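Local coordinates for DNA repair protein RAD2 (Saccharomyces cerevisiae, PDB 4Q0W) that cuts single-stranded DNA beside damage during nucleotide excision repair, as a magnesium-dependent XPG/RAD2-family endonuclease represented here by its catalytic core, at residues V49-I54 against I151-E156; C62-F67 against K205-E210; P80-E85 against S242-G247. All coordinates share one frame; numbering follows the deposited sequence.

Interaction 1 (V49-I54 against I151-E156); sequences VKNSHI and IKEVQE
E153 reaches from helix 148-160 to the imidazole of H53, in the first turn of helix 52-66. Its CB lies against the end of I54, 3.8 Å from CD1, so the start of the chain is covered by an apolar methyl. CG stands anti to the carbonyl carbon (chi1 -82°); the two side chains cross at about a right angle, and the extended chain brings the carboxylate to the imidazole. CD lies at the ring edge, and the tip, OE2, accepts a short hydrogen bond of 2.6 Å from H53 NE2, with an N-H...O angle of 159°. Ring and carboxylate planes are 26° apart, and OE2 itself lies close to the ring plane, met nearly along its C-O bond. The negative charge of E153 would probably favour a protonated H53 ring. The contact joins the N-domain to the I-domain of the nuclease core, by setting the start of one helix against the middle of another. V154 adds the apolar share: its CG1 meets the ring edge 3.7 Å from H53 CD2. I54 CG1 lies over one ring face, toward the rim, which suits a branched aliphatic residue. An alanine in place of H53 would remove the ring, and E153 OE2 is likely to be left without its donor, V154 CG1 without its neighbour. N51 ND2 is hydrogen-bonded to the backbone oxygen of Q346.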
loop_
_atom_site.group_PDB
_atom_site.type_symbol
_atom_site.label_atom_id
_atom_site.label_comp_id
_atom_site.label_asym_id
_atom_site.label_seq_id
_atom_site.Cartn_x
_atom_site.Cartn_y
_atom_site.Cartn_z
ATOM N N VAL A 49 1.292 -25.153 23.169
ATOM C CA VAL A 49 1.611 -26.541 23.522
ATOM C C VAL A 49 2.795 -26.567 24.494
ATOM O O VAL A 49 3.691 -25.721 24.411
ATOM C CB VAL A 49 1.844 -27.462 22.272
ATOM C CG1 VAL A 49 1.992 -26.652 21.006
ATOM C CG2 VAL A 49 3.042 -28.387 22.460
ATOM N N LYS A 50 2.772 -27.522 25.426
ATOM C CA LYS A 50 3.760 -27.607 26.504
ATOM C C LYS A 50 5.203 -27.833 26.037
ATOM O O LYS A 50 5.465 -28.657 25.154
ATOM C CB LYS A 50 3.365 -28.705 27.499
ATOM N N ASN A 51 6.122 -27.089 26.651
ATOM C CA ASN A 51 7.554 -27.204 26.390
ATOM C C ASN A 51 7.962 -27.098 24.911
ATOM O O ASN A 51 8.965 -27.677 24.492
ATOM C CB ASN A 51 8.117 -28.482 27.032
ATOM C CG ASN A 51 8.199 -28.395 28.556
ATOM O OD1 ASN A 51 8.459 -27.331 29.124
ATOM N ND2 ASN A 51 7.986 -29.525 29.219
ATOM N N SER A 52 7.189 -26.348 24.133
ATOM C CA SER A 52 7.494 -26.117 22.722
ATOM C C SER A 52 8.860 -25.458 22.544
ATOM O O SER A 52 9.489 -25.588 21.487
ATOM C CB SER A 52 6.422 -25.228 22.088
ATOM O OG SER A 52 6.480 -23.918 22.629
ATOM N N HIS A 53 9.314 -24.742 23.570
ATOM C CA HIS A 53 10.650 -24.160 23.533
ATOM C C HIS A 53 11.727 -25.247 23.525
ATOM O O HIS A 53 12.786 -25.075 22.913
ATOM C CB HIS A 53 10.862 -23.222 24.714
ATOM C CG HIS A 53 10.787 -23.905 26.046
ATOM N ND1 HIS A 53 9.654 -24.550 26.491
ATOM C CD2 HIS A 53 11.708 -24.035 27.032
ATOM C CE1 HIS A 53 9.880 -25.054 27.692
ATOM N NE2 HIS A 53 11.120 -24.761 28.041
ATOM N N ILE A 54 11.458 -26.359 24.207
ATOM C CA ILE A 54 12.394 -27.480 24.215
ATOM C C ILE A 54 12.371 -28.187 22.867
ATOM O O ILE A 54 13.418 -28.448 22.278
ATOM C CB ILE A 54 12.068 -28.496 25.331
ATOM C CG1 ILE A 54 12.052 -27.800 26.692
ATOM C CG2 ILE A 54 13.073 -29.663 25.323
ATOM C CD1 ILE A 54 13.408 -27.358 27.161
ATOM N N ILE A 151 14.431 -20.389 30.006
ATOM C CA ILE A 151 15.783 -20.022 29.605
ATOM C C ILE A 151 16.802 -21.004 30.167
ATOM O O ILE A 151 17.658 -21.503 29.435
ATOM C CB ILE A 151 16.123 -18.585 30.041
ATOM C CG1 ILE A 151 15.315 -17.582 29.208
ATOM C CG2 ILE A 151 17.605 -18.299 29.879
ATOM C CD1 ILE A 151 15.382 -16.144 29.723
ATOM N N LYS A 152 16.700 -21.288 31.464
ATOM C CA LYS A 152 17.586 -22.250 32.113
ATOM C C LYS A 152 17.481 -23.627 31.463
ATOM O O LYS A 152 18.484 -24.331 31.320
ATOM C CB LYS A 152 17.284 -22.343 33.612
ATOM C CG LYS A 152 17.863 -21.198 34.433
ATOM N N GLU A 153 16.265 -23.998 31.070
ATOM C CA GLU A 153 16.004 -25.287 30.434
ATOM C C GLU A 153 16.705 -25.442 29.085
ATOM O O GLU A 153 17.354 -26.462 28.823
ATOM C CB GLU A 153 14.494 -25.498 30.263
ATOM C CG GLU A 153 13.799 -26.018 31.535
ATOM C CD GLU A 153 12.293 -25.802 31.522
ATOM O OE1 GLU A 153 11.637 -26.211 32.498
ATOM O OE2 GLU A 153 11.767 -25.214 30.543
ATOM N N VAL A 154 16.560 -24.443 28.220
ATOM C CA VAL A 154 17.182 -24.531 26.904
ATOM C C VAL A 154 18.696 -24.484 27.066
ATOM O O VAL A 154 19.429 -25.132 26.315
ATOM C CB VAL A 154 16.657 -23.451 25.907
ATOM C CG1 VAL A 154 15.171 -23.616 25.694
ATOM C CG2 VAL A 154 16.960 -22.052 26.400
ATOM N N GLN A 155 19.175 -23.764 28.074
ATOM C CA GLN A 155 20.614 -23.717 28.284
ATOM C C GLN A 155 21.145 -25.047 28.831
ATOM O O GLN A 155 22.269 -25.439 28.530
ATOM C CB GLN A 155 21.007 -22.537 29.171
ATOM C CG GLN A 155 20.831 -21.192 28.457
ATOM C CD GLN A 155 20.913 -20.006 29.405
ATOM O OE1 GLN A 155 20.990 -20.171 30.625
ATOM N NE2 GLN A 155 20.894 -18.803 28.844
ATOM N N GLU A 156 20.335 -25.740 29.623
ATOM C CA GLU A 156 20.715 -27.073 30.098
ATOM C C GLU A 156 20.793 -28.020 28.900
ATOM O O GLU A 156 21.726 -28.805 28.775
ATOM C CB GLU A 156 19.713 -27.591 31.135
ATOM C CG GLU A 156 19.983 -29.024 31.624
ATOM C CD GLU A 156 21.310 -29.161 32.341
ATOM O OE1 GLU A 156 21.786 -28.161 32.919
ATOM O OE2 GLU A 156 21.887 -30.270 32.324
#

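Interaction 2 (C62-F67 against K205-E210); sequences CKLLYF and KNMFHE. With nucleotides of chain C; nucleotides of chain D.
F208 carries its own neighbour M207 on one ring face, with CG of that residue offset toward the rim, while K63 and L64 approach the ring obliquely from helix 52-66. The F208 and W33 rings meet edge-to-face. H209 is sandwiched: CG of N206 lies over one face of the imidazole and C5' of DA16 of chain D over the opposite one. The leucine suits its place because L64 CD2 serves two partners, lying 3.9 Å from F208 CZ and 3.7 Å from M207 CE, the flexible thioether being bent at chi2 (76°). K63 is long enough to run past F208 in the opposite direction and still reach the turn. With CG anti to the backbone N (chi1 -177°) and the rest extended, its NZ gives a hydrogen bond of 2.9 Å to M207 O, in the carbonyl plane, and another of 2.9 Å to water 1. The amine thus ties the helix to the backbone of the type I turn N206-H209. On the DNA side, K205 NZ donates to OP1 of DT6 of chain C at 2.5 Å. This hairpin connection between antiparallel strands 202-205 and 213-218 packs on an N-domain helix and meets DNA at K205 and H209.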
loop_
_atom_site.group_PDB
_atom_site.type_symbol
_atom_site.label_atom_id
_atom_site.label_comp_id
_atom_site.label_asym_id
_atom_site.label_seq_id
_atom_site.Cartn_x
_atom_site.Cartn_y
_atom_site.Cartn_z
ATOM N N CYS A 62 19.697 -29.885 16.208
ATOM C CA CYS A 62 19.976 -31.075 15.419
ATOM C C CYS A 62 20.273 -30.703 13.961
ATOM O O CYS A 62 21.147 -31.296 13.341
ATOM C CB CYS A 62 18.811 -32.063 15.517
ATOM S SG CYS A 62 18.700 -32.865 17.158
ATOM N N LYS A 63 19.556 -29.718 13.426
ATOM C CA LYS A 63 19.788 -29.284 12.049
ATOM C C LYS A 63 21.213 -28.747 11.906
ATOM O O LYS A 63 21.941 -29.149 10.999
ATOM C CB LYS A 63 18.749 -28.242 11.613
ATOM C CG LYS A 63 18.891 -27.802 10.142
ATOM C CD LYS A 63 17.693 -26.972 9.677
ATOM C CE LYS A 63 17.890 -26.441 8.257
ATOM N NZ LYS A 63 16.730 -25.630 7.781
ATOM N N LEU A 64 21.617 -27.874 12.831
ATOM C CA LEU A 64 22.977 -27.337 12.843
ATOM C C LEU A 64 24.018 -28.458 12.931
ATOM O O LEU A 64 24.999 -28.474 12.178
ATOM C CB LEU A 64 23.156 -26.351 14.011
ATOM C CG LEU A 64 22.278 -25.085 13.995
ATOM C CD1 LEU A 64 22.375 -24.316 15.302
ATOM C CD2 LEU A 64 22.647 -24.184 12.823
ATOM N N LEU A 65 23.800 -29.401 13.843
ATOM C CA LEU A 65 24.770 -30.463 14.048
ATOM C C LEU A 65 24.814 -31.400 12.846
ATOM O O LEU A 65 25.886 -31.889 12.467
ATOM C CB LEU A 65 24.483 -31.229 15.344
ATOM C CG LEU A 65 24.795 -30.486 16.644
ATOM C CD1 LEU A 65 24.557 -31.369 17.880
ATOM C CD2 LEU A 65 26.221 -29.917 16.642
ATOM N N TYR A 66 23.652 -31.628 12.245
ATOM C CA TYR A 66 23.548 -32.446 11.048
ATOM C C TYR A 66 24.460 -31.972 9.913
ATOM O O TYR A 66 24.984 -32.786 9.156
ATOM C CB TYR A 66 22.107 -32.468 10.540
ATOM C CG TYR A 66 21.945 -33.311 9.283
ATOM C CD1 TYR A 66 21.767 -34.693 9.367
ATOM C CD2 TYR A 66 21.983 -32.731 8.015
ATOM C CE1 TYR A 66 21.626 -35.471 8.223
ATOM C CE2 TYR A 66 21.846 -33.501 6.865
ATOM C CZ TYR A 66 21.666 -34.867 6.978
ATOM O OH TYR A 66 21.525 -35.627 5.843
ATOM N N PHE A 67 24.622 -30.658 9.771
ATOM C CA PHE A 67 25.457 -30.139 8.690
ATOM C C PHE A 67 26.853 -29.817 9.195
ATOM O O PHE A 67 27.647 -29.184 8.496
ATOM C CB PHE A 67 24.814 -28.914 8.042
ATOM C CG PHE A 67 23.575 -29.234 7.255
ATOM C CD1 PHE A 67 23.669 -29.903 6.037
ATOM C CD2 PHE A 67 22.318 -28.866 7.722
ATOM C CE1 PHE A 67 22.526 -30.208 5.300
ATOM C CE2 PHE A 67 21.176 -29.172 6.992
ATOM C CZ PHE A 67 21.285 -29.848 5.775
ATOM N N LYS A 205 20.680 -15.760 6.874
ATOM C CA LYS A 205 19.269 -15.491 7.129
ATOM C C LYS A 205 18.401 -16.654 6.621
ATOM O O LYS A 205 18.752 -17.308 5.624
ATOM C CB LYS A 205 18.859 -14.175 6.424
ATOM C CG LYS A 205 17.369 -13.876 6.496
ATOM C CD LYS A 205 16.951 -12.565 5.841
ATOM C CE LYS A 205 15.428 -12.516 5.745
ATOM N NZ LYS A 205 14.906 -11.207 5.239
ATOM N N ASN A 206 17.279 -16.909 7.301
ATOM C CA ASN A 206 16.341 -17.983 6.932
ATOM C C ASN A 206 16.946 -19.371 7.103
ATOM O O ASN A 206 16.582 -20.306 6.392
ATOM C CB ASN A 206 15.808 -17.811 5.496
ATOM C CG ASN A 206 14.950 -16.575 5.336
ATOM O OD1 ASN A 206 14.613 -15.907 6.315
ATOM N ND2 ASN A 206 14.582 -16.270 4.102
ATOM N N MET A 207 17.876 -19.489 8.044
ATOM C CA MET A 207 18.536 -20.756 8.346
ATOM C C MET A 207 17.536 -21.858 8.729
ATOM O O MET A 207 17.747 -23.025 8.422
ATOM C CB MET A 207 19.537 -20.550 9.484
ATOM C CG MET A 207 20.297 -21.798 9.906
ATOM S SD MET A 207 21.593 -22.235 8.725
ATOM C CE MET A 207 21.879 -23.933 9.214
ATOM N N PHE A 208 16.444 -21.494 9.392
ATOM C CA PHE A 208 15.497 -22.513 9.831
ATOM C C PHE A 208 14.185 -22.526 9.047
ATOM O O PHE A 208 13.174 -23.060 9.512
ATOM C CB PHE A 208 15.314 -22.453 11.350
ATOM C CG PHE A 208 16.618 -22.550 12.084
ATOM C CD1 PHE A 208 17.224 -23.781 12.283
ATOM C CD2 PHE A 208 17.280 -21.410 12.496
ATOM C CE1 PHE A 208 18.452 -23.877 12.915
ATOM C CE2 PHE A 208 18.508 -21.494 13.136
ATOM C CZ PHE A 208 19.093 -22.735 13.345
ATOM N N HIS A 209 14.216 -21.947 7.846
ATOM C CA HIS A 209 13.167 -22.188 6.867
ATOM C C HIS A 209 13.316 -23.610 6.334
ATOM O O HIS A 209 14.385 -24.211 6.445
ATOM C CB HIS A 209 13.242 -21.171 5.725
ATOM C CG HIS A 209 12.687 -19.828 6.081
ATOM N ND1 HIS A 209 12.238 -18.933 5.134
ATOM C CD2 HIS A 209 12.500 -19.231 7.283
ATOM C CE1 HIS A 209 11.800 -17.841 5.737
ATOM N NE2 HIS A 209 11.946 -17.997 7.040
ATOM N N GLU A 210 12.248 -24.152 5.761
ATOM C CA GLU A 210 12.293 -25.515 5.237
ATOM C C GLU A 210 12.831 -25.549 3.804
ATOM O O GLU A 210 12.082 -25.819 2.859
ATOM C CB GLU A 210 10.902 -26.149 5.302
ATOM C CG GLU A 210 10.867 -27.456 6.071
ATOM C CD GLU A 210 11.634 -27.379 7.379
ATOM O OE1 GLU A 210 12.658 -28.087 7.506
ATOM O OE2 GLU A 210 11.218 -26.612 8.277
ATOM P P DT C 6 11.662 -10.295 5.059
ATOM O OP1 DT C 6 12.585 -11.082 4.199
ATOM O OP2 DT C 6 11.684 -8.809 5.036
ATOM O "O5'" DT C 6 10.144 -10.743 4.776
ATOM C "C5'" DT C 6 9.729 -12.106 4.886
ATOM C "C4'" DT C 6 8.227 -12.233 4.673
ATOM O "O4'" DT C 6 7.481 -11.640 5.772
ATOM C "C3'" DT C 6 7.672 -11.602 3.393
ATOM O "O3'" DT C 6 7.047 -12.673 2.676
ATOM C "C2'" DT C 6 6.702 -10.509 3.871
ATOM C "C1'" DT C 6 6.317 -11.011 5.262
ATOM N N1 DT C 6 5.906 -9.999 6.297
ATOM C C2 DT C 6 4.706 -10.190 6.953
ATOM O O2 DT C 6 3.951 -11.116 6.715
ATOM N N3 DT C 6 4.404 -9.252 7.903
ATOM C C4 DT C 6 5.171 -8.154 8.260
ATOM O O4 DT C 6 4.796 -7.367 9.133
ATOM C C5 DT C 6 6.427 -8.013 7.542
ATOM C C7 DT C 6 7.344 -6.856 7.850
ATOM C C6 DT C 6 6.737 -8.932 6.608
ATOM P P DA D 16 5.808 -20.105 6.095
ATOM O OP1 DA D 16 6.462 -19.813 4.792
ATOM O OP2 DA D 16 4.780 -21.171 6.185
ATOM O "O5'" DA D 16 6.923 -20.426 7.198
ATOM C "C5'" DA D 16 8.068 -19.593 7.326
ATOM C "C4'" DA D 16 8.581 -19.652 8.751
ATOM O "O4'" DA D 16 7.610 -19.052 9.644
ATOM C "C3'" DA D 16 8.795 -21.063 9.304
ATOM O "O3'" DA D 16 10.191 -21.390 9.284
ATOM C "C2'" DA D 16 8.213 -21.021 10.728
ATOM C "C1'" DA D 16 7.942 -19.529 10.929
ATOM N N9 DA D 16 6.878 -19.177 11.870
ATOM C C8 DA D 16 5.665 -19.787 12.046
ATOM N N7 DA D 16 4.921 -19.226 12.974
ATOM C C5 DA D 16 5.696 -18.171 13.437
ATOM C C6 DA D 16 5.480 -17.185 14.429
ATOM N N6 DA D 16 4.359 -17.101 15.156
ATOM N N1 DA D 16 6.462 -16.277 14.639
ATOM C C2 DA D 16 7.583 -16.357 13.904
ATOM N N3 DA D 16 7.897 -17.240 12.951
ATOM C C4 DA D 16 6.906 -18.129 12.766
HETATM O O HOH W 1 14.403 -25.962 9.451
#

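Interaction 3 (P80-E85 against S242-G247); sequences PVLKRE and SDYTNG
K83 and D243 lie side by side and point the same way, joined by a salt bridge of 3.2 Å between K83 NZ and D243 OD2. The lysine's CE is equally near that oxygen, so the aliphatic chain as well as the charge rests on the carboxylate. K83 CG stands anti to the backbone N (chi1 -179°) and the chain is extended, which brings its tip level with the acid. The backbones are close too: K83 CA makes a CH...O contact of 3.3 Å with D243 O.

Beside this pair, Y244 is met at its ring edge, its hydroxyl and its CB: K83 CB lies 3.9 Å from Y244 CE1, P80 CG 3.5 Å from Y244 OH, and L82 CD2 3.9 Å from Y244 CB. A compact proline and a branched leucine thus fit around a tyrosine that crosses both at about a right angle.

The acid and the ring are positioned by a type I turn, S242-T245, in which S242 OG accepts from Y244 N at 3.0 Å, forming an ST turn. D243 lies close to the bound calcium ion and probably binds the second magnesium ion, as in related enzymes.

Outward, R90 NH2 is hydrogen-bonded to S242 O, and N246 ND2 to T86 O, fastening the loop further along helix 81-98. The loop follows helix 230-240, and A316 of helix 311-318 packs against both L82 and Y244.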
loop_
_atom_site.group_PDB
_atom_site.type_symbol
_atom_site.label_atom_id
_atom_site.label_comp_id
_atom_site.label_asym_id
_atom_site.label_seq_id
_atom_site.Cartn_x
_atom_site.Cartn_y
_atom_site.Cartn_z
ATOM N N PRO A 80 18.649 -2.224 26.178
ATOM C CA PRO A 80 19.288 -0.902 26.244
ATOM C C PRO A 80 18.251 0.190 26.494
ATOM O O PRO A 80 17.129 0.073 26.018
ATOM C CB PRO A 80 19.906 -0.741 24.854
ATOM C CG PRO A 80 20.165 -2.179 24.401
ATOM C CD PRO A 80 18.977 -2.945 24.931
ATOM N N VAL A 81 18.622 1.214 27.255
ATOM C CA VAL A 81 17.703 2.296 27.609
ATOM C C VAL A 81 17.054 2.924 26.358
ATOM O O VAL A 81 15.848 3.181 26.334
ATOM C CB VAL A 81 18.448 3.386 28.425
ATOM C CG1 VAL A 81 17.555 4.621 28.654
ATOM C CG2 VAL A 81 18.937 2.823 29.759
ATOM N N LEU A 82 17.850 3.148 25.317
ATOM C CA LEU A 82 17.351 3.805 24.105
ATOM C C LEU A 82 16.224 2.995 23.445
ATOM O O LEU A 82 15.253 3.557 22.921
ATOM C CB LEU A 82 18.503 4.073 23.120
ATOM C CG LEU A 82 18.106 4.765 21.805
ATOM C CD1 LEU A 82 17.330 6.060 22.074
ATOM C CD2 LEU A 82 19.323 5.061 20.952
ATOM N N LYS A 83 16.359 1.673 23.478
ATOM C CA LYS A 83 15.310 0.778 22.993
ATOM C C LYS A 83 14.030 0.891 23.826
ATOM O O LYS A 83 12.934 1.026 23.281
ATOM C CB LYS A 83 15.812 -0.676 22.994
ATOM C CG LYS A 83 14.778 -1.682 22.473
ATOM C CD LYS A 83 15.425 -3.034 22.117
ATOM C CE LYS A 83 14.398 -4.029 21.551
ATOM N NZ LYS A 83 14.996 -5.389 21.358
ATOM N N ARG A 84 14.168 0.842 25.150
ATOM C CA ARG A 84 13.001 0.940 26.028
ATOM C C ARG A 84 12.275 2.256 25.767
ATOM O O ARG A 84 11.039 2.299 25.691
ATOM C CB ARG A 84 13.422 0.816 27.506
ATOM C CG ARG A 84 12.240 0.745 28.491
ATOM C CD ARG A 84 12.663 0.261 29.884
ATOM N NE ARG A 84 13.927 0.851 30.323
ATOM C CZ ARG A 84 14.036 2.022 30.947
ATOM N NH1 ARG A 84 15.233 2.473 31.300
ATOM N NH2 ARG A 84 12.951 2.745 31.218
ATOM N N GLU A 85 13.048 3.325 25.582
ATOM C CA GLU A 85 12.457 4.639 25.347
ATOM C C GLU A 85 11.759 4.709 23.993
ATOM O O GLU A 85 10.631 5.199 23.897
ATOM C CB GLU A 85 13.531 5.724 25.462
ATOM C CG GLU A 85 14.049 5.896 26.898
ATOM C CD GLU A 85 15.282 6.778 26.976
ATOM O OE1 GLU A 85 15.625 7.210 28.101
ATOM O OE2 GLU A 85 15.907 7.025 25.917
ATOM N N SER A 242 13.683 1.841 13.719
ATOM C CA SER A 242 14.215 0.582 14.229
ATOM C C SER A 242 13.906 0.552 15.713
ATOM O O SER A 242 13.134 1.378 16.201
ATOM C CB SER A 242 15.727 0.508 14.042
ATOM O OG SER A 242 16.387 1.440 14.905
ATOM N N ASP A 243 14.531 -0.371 16.435
ATOM C CA ASP A 243 14.385 -0.410 17.892
ATOM C C ASP A 243 14.947 0.839 18.570
ATOM O O ASP A 243 14.639 1.095 19.737
ATOM C CB ASP A 243 15.108 -1.623 18.479
ATOM C CG ASP A 243 14.343 -2.915 18.288
ATOM O OD1 ASP A 243 13.121 -2.846 18.012
ATOM O OD2 ASP A 243 14.971 -3.997 18.430
ATOM N N TYR A 244 15.783 1.599 17.861
ATOM C CA TYR A 244 16.502 2.716 18.500
ATOM C C TYR A 244 16.027 4.097 18.074
ATOM O O TYR A 244 16.559 5.115 18.547
ATOM C CB TYR A 244 18.001 2.638 18.208
ATOM C CG TYR A 244 18.758 1.584 18.981
ATOM C CD1 TYR A 244 18.198 0.952 20.074
ATOM C CD2 TYR A 244 20.055 1.244 18.623
ATOM C CE1 TYR A 244 18.901 -0.017 20.783
ATOM C CE2 TYR A 244 20.761 0.289 19.320
ATOM C CZ TYR A 244 20.176 -0.338 20.400
ATOM O OH TYR A 244 20.888 -1.290 21.092
ATOM N N THR A 245 15.055 4.133 17.165
ATOM C CA THR A 245 14.523 5.385 16.640
ATOM C C THR A 245 13.220 5.079 15.939
ATOM O O THR A 245 13.090 4.036 15.285
ATOM C CB THR A 245 15.503 6.059 15.624
ATOM O OG1 THR A 245 14.825 7.107 14.925
ATOM C CG2 THR A 245 16.030 5.037 14.587
ATOM N N ASN A 246 12.262 5.996 16.057
ATOM C CA ASN A 246 10.990 5.851 15.363
ATOM C C ASN A 246 10.973 6.448 13.945
ATOM O O ASN A 246 9.943 6.447 13.277
ATOM C CB ASN A 246 9.846 6.367 16.255
ATOM C CG ASN A 246 9.597 5.437 17.448
ATOM O OD1 ASN A 246 9.505 4.219 17.270
ATOM N ND2 ASN A 246 9.530 5.996 18.664
ATOM N N GLY A 247 12.119 6.931 13.475
ATOM C CA GLY A 247 12.229 7.341 12.079
ATOM C C GLY A 247 11.323 8.495 11.686
ATOM O O GLY A 247 10.860 9.250 12.546
#

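Overall arrangement
Each of the three contacts joins the N-domain to the I-domain. Interactions 1 and 2 use the same helix, 52-66: its start packs on helix 148-160, and its end meets the turn between strands 202-205 and 213-218, with about 18 Å between the contact centres. Interaction 1 is buried, while interactions 2 and 3 are partly buried and lie on opposite sides of the chain's centre. Their polar chemistry differs too: a histidine-carboxylate bond between helices, a helix lysine held by a water and by a backbone carbonyl of a loop whose other residues meet the DNA, and a lysine-aspartate salt bridge at the metal site. Aliphatic contacts accompany the polar pair in every case.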